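PDB 6ZHK: adenosylmethionine-8-amino-7-oxononanoate aminotransferase from Methanocaldococcus jannaschii, which is a pyridoxal 5'-phosphate-dependent aminotransferase, described as a thermostable D-amino acid transaminase and predicted to form 7,8-diaminopelargonic acid in biotin biosynthesis. Local coordinates for residues A415-A420 against R431-I437. Numbering follows the deposited sequence.
Sequences AGYRVA and RPIGNVI
Gly416, near the start of helix 415-425, brings its CA to 4.9 Å from that of Asn435, where a type II' turn from Ile433 to Val436 leads into strand 436-439. With no side chain on Gly416, Pro432 CB comes to 3.8 Å from Gly416 CA; the direct bond from Gly416 N to Gly434 O is weak (3.4 Å, 132°). Water strengthens the join: one molecule links Tyr417 N to Gly434 O, another Ala415 N to Asn435 OD1, while Asn435 ND2 donates a hydrogen bond to Tyr409 O.

Pro432 packs on the glycine backbone, CG 3.6 Å from Gly416 C. The same CG stands 3.7 Å from the centroid of the Tyr417 ring and 10° off the normal, a CH-pi contact over the centre of one face. Tyr417 chi1 (-78°), with CG anti to the carbonyl carbon, swings the ring across the proline. Its OH shares a water with Pro432 O and lies 3.3 Å above the Arg431 guanidinium plane, toward the rim of the face, with too poor an angle to NH1 for a hydrogen bond; Arg431 NH2 instead bonds Tyr25 O. Val419 CG1 meets Ile437 CD1 at 3.7 Å, and both side chains also touch Leu457 and Ile461 of helix 447-463.

Helix 415-425 thus packs on the loop and turn leading into strand 436-439 of a three-stranded antiparallel sheet, and Tyr417 lies against Arg431, a predicted substrate-binding residue of this class-III aminotransferase.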
loop_
_atom_site.group_PDB
_atom_site.type_symbol
_atom_site.label_atom_id
_atom_site.label_comp_id
_atom_site.label_asym_id
_atom_site.label_seq_id
_atom_site.Cartn_x
_atom_site.Cartn_y
_atom_site.Cartn_z
ATOM N N ALA A 415 -25.372 -4.626 -17.014
ATOM C CA ALA A 415 -26.710 -4.480 -16.447
ATOM C C ALA A 415 -26.704 -3.717 -15.124
ATOM O O ALA A 415 -27.579 -2.887 -14.870
ATOM C CB ALA A 415 -27.387 -5.817 -16.294
ATOM N N GLY A 416 -25.775 -4.045 -14.218
ATOM C CA GLY A 416 -25.710 -3.265 -12.987
ATOM C C GLY A 416 -25.478 -1.756 -13.192
ATOM O O GLY A 416 -26.078 -0.955 -12.501
ATOM N N TYR A 417 -24.606 -1.361 -14.121
ATOM C CA TYR A 417 -24.409 0.067 -14.422
ATOM C C TYR A 417 -25.686 0.712 -14.995
ATOM O O TYR A 417 -25.973 1.889 -14.757
ATOM C CB TYR A 417 -23.226 0.255 -15.375
ATOM C CG TYR A 417 -21.869 0.143 -14.705
ATOM C CD1 TYR A 417 -21.461 1.077 -13.750
ATOM C CD2 TYR A 417 -20.970 -0.843 -15.092
ATOM C CE1 TYR A 417 -20.208 1.007 -13.141
ATOM C CE2 TYR A 417 -19.748 -0.969 -14.443
ATOM C CZ TYR A 417 -19.363 -0.036 -13.491
ATOM O OH TYR A 417 -18.132 -0.190 -12.941
ATOM N N ARG A 418 -26.498 -0.073 -15.699
ATOM C CA ARG A 418 -27.781 0.494 -16.141
ATOM C C ARG A 418 -28.645 0.906 -14.946
ATOM O O ARG A 418 -29.288 1.974 -14.902
ATOM C CB ARG A 418 -28.465 -0.516 -17.067
ATOM C CG ARG A 418 -27.887 -0.487 -18.473
ATOM C CD ARG A 418 -28.474 -1.637 -19.269
ATOM N NE ARG A 418 -27.596 -1.861 -20.399
ATOM C CZ ARG A 418 -27.932 -1.717 -21.670
ATOM N NH1 ARG A 418 -29.160 -1.356 -21.996
ATOM N NH2 ARG A 418 -27.042 -1.953 -22.615
ATOM N N VAL A 419 -28.664 0.035 -13.935
ATOM C CA VAL A 419 -29.356 0.333 -12.705
ATOM C C VAL A 419 -28.693 1.520 -11.992
ATOM O O VAL A 419 -29.379 2.419 -11.495
ATOM C CB VAL A 419 -29.553 -0.925 -11.837
ATOM C CG1 VAL A 419 -30.228 -0.561 -10.520
ATOM C CG2 VAL A 419 -30.436 -1.941 -12.568
ATOM N N ALA A 420 -27.346 1.528 -11.914
ATOM C CA ALA A 420 -26.627 2.638 -11.271
ATOM C C ALA A 420 -27.016 3.990 -11.895
ATOM O O ALA A 420 -27.127 4.990 -11.184
ATOM C CB ALA A 420 -25.126 2.398 -11.407
ATOM N N ARG A 431 -22.021 1.629 -6.920
ATOM C CA ARG A 431 -21.130 0.970 -7.876
ATOM C C ARG A 431 -21.427 -0.527 -7.903
ATOM O O ARG A 431 -21.282 -1.193 -6.883
ATOM C CB ARG A 431 -19.634 1.155 -7.552
ATOM C CG ARG A 431 -18.731 0.554 -8.623
ATOM C CD ARG A 431 -17.266 0.825 -8.307
ATOM N NE ARG A 431 -16.344 0.138 -9.201
ATOM C CZ ARG A 431 -15.887 0.644 -10.352
ATOM N NH1 ARG A 431 -16.302 1.835 -10.814
ATOM N NH2 ARG A 431 -15.031 -0.079 -11.040
ATOM N N PRO A 432 -21.787 -1.113 -9.072
ATOM C CA PRO A 432 -22.094 -2.534 -9.128
ATOM C C PRO A 432 -20.843 -3.340 -9.442
ATOM O O PRO A 432 -19.785 -2.789 -9.770
ATOM C CB PRO A 432 -23.067 -2.514 -10.317
ATOM C CG PRO A 432 -22.364 -1.566 -11.319
ATOM C CD PRO A 432 -21.896 -0.447 -10.384
ATOM N N ILE A 433 -20.955 -4.662 -9.338
ATOM C CA ILE A 433 -19.942 -5.525 -9.923
ATOM C C ILE A 433 -20.670 -6.448 -10.890
ATOM O O ILE A 433 -21.489 -7.231 -10.435
ATOM C CB ILE A 433 -19.175 -6.326 -8.845
ATOM C CG1 ILE A 433 -18.533 -5.370 -7.823
ATOM C CG2 ILE A 433 -18.140 -7.236 -9.546
ATOM C CD1 ILE A 433 -17.932 -6.032 -6.630
ATOM N N GLY A 434 -20.389 -6.285 -12.204
ATOM C CA GLY A 434 -21.117 -6.966 -13.282
ATOM C C GLY A 434 -22.624 -6.916 -13.067
ATOM O O GLY A 434 -23.189 -5.818 -12.949
ATOM N N ASN A 435 -23.261 -8.079 -12.909
ATOM C CA ASN A 435 -24.719 -8.083 -12.814
ATOM C C ASN A 435 -25.203 -7.894 -11.390
ATOM O O ASN A 435 -26.373 -8.113 -11.135
ATOM C CB ASN A 435 -25.337 -9.378 -13.333
ATOM C CG ASN A 435 -25.111 -9.476 -14.815
ATOM O OD1 ASN A 435 -25.217 -8.469 -15.508
ATOM N ND2 ASN A 435 -24.690 -10.645 -15.284
ATOM N N VAL A 436 -24.292 -7.647 -10.440
ATOM C CA VAL A 436 -24.694 -7.551 -9.050
ATOM C C VAL A 436 -24.718 -6.080 -8.633
ATOM O O VAL A 436 -23.677 -5.384 -8.646
ATOM C CB VAL A 436 -23.763 -8.363 -8.118
ATOM C CG1 VAL A 436 -24.328 -8.376 -6.702
ATOM C CG2 VAL A 436 -23.531 -9.791 -8.613
ATOM N N ILE A 437 -25.897 -5.627 -8.217
ATOM C CA ILE A 437 -26.038 -4.340 -7.550
ATOM C C ILE A 437 -25.413 -4.523 -6.171
ATOM O O ILE A 437 -25.818 -5.425 -5.438
ATOM C CB ILE A 437 -27.528 -3.922 -7.443
ATOM C CG1 ILE A 437 -28.148 -3.642 -8.818
ATOM C CG2 ILE A 437 -27.749 -2.704 -6.541
ATOM C CD1 ILE A 437 -29.681 -3.845 -8.846
HETATM O O HOH W 1 -24.140 -7.113 -17.288
HETATM O O HOH W 2 -17.807 -2.488 -11.605
HETATM O O HOH W 3 -22.794 -3.551 -14.710
#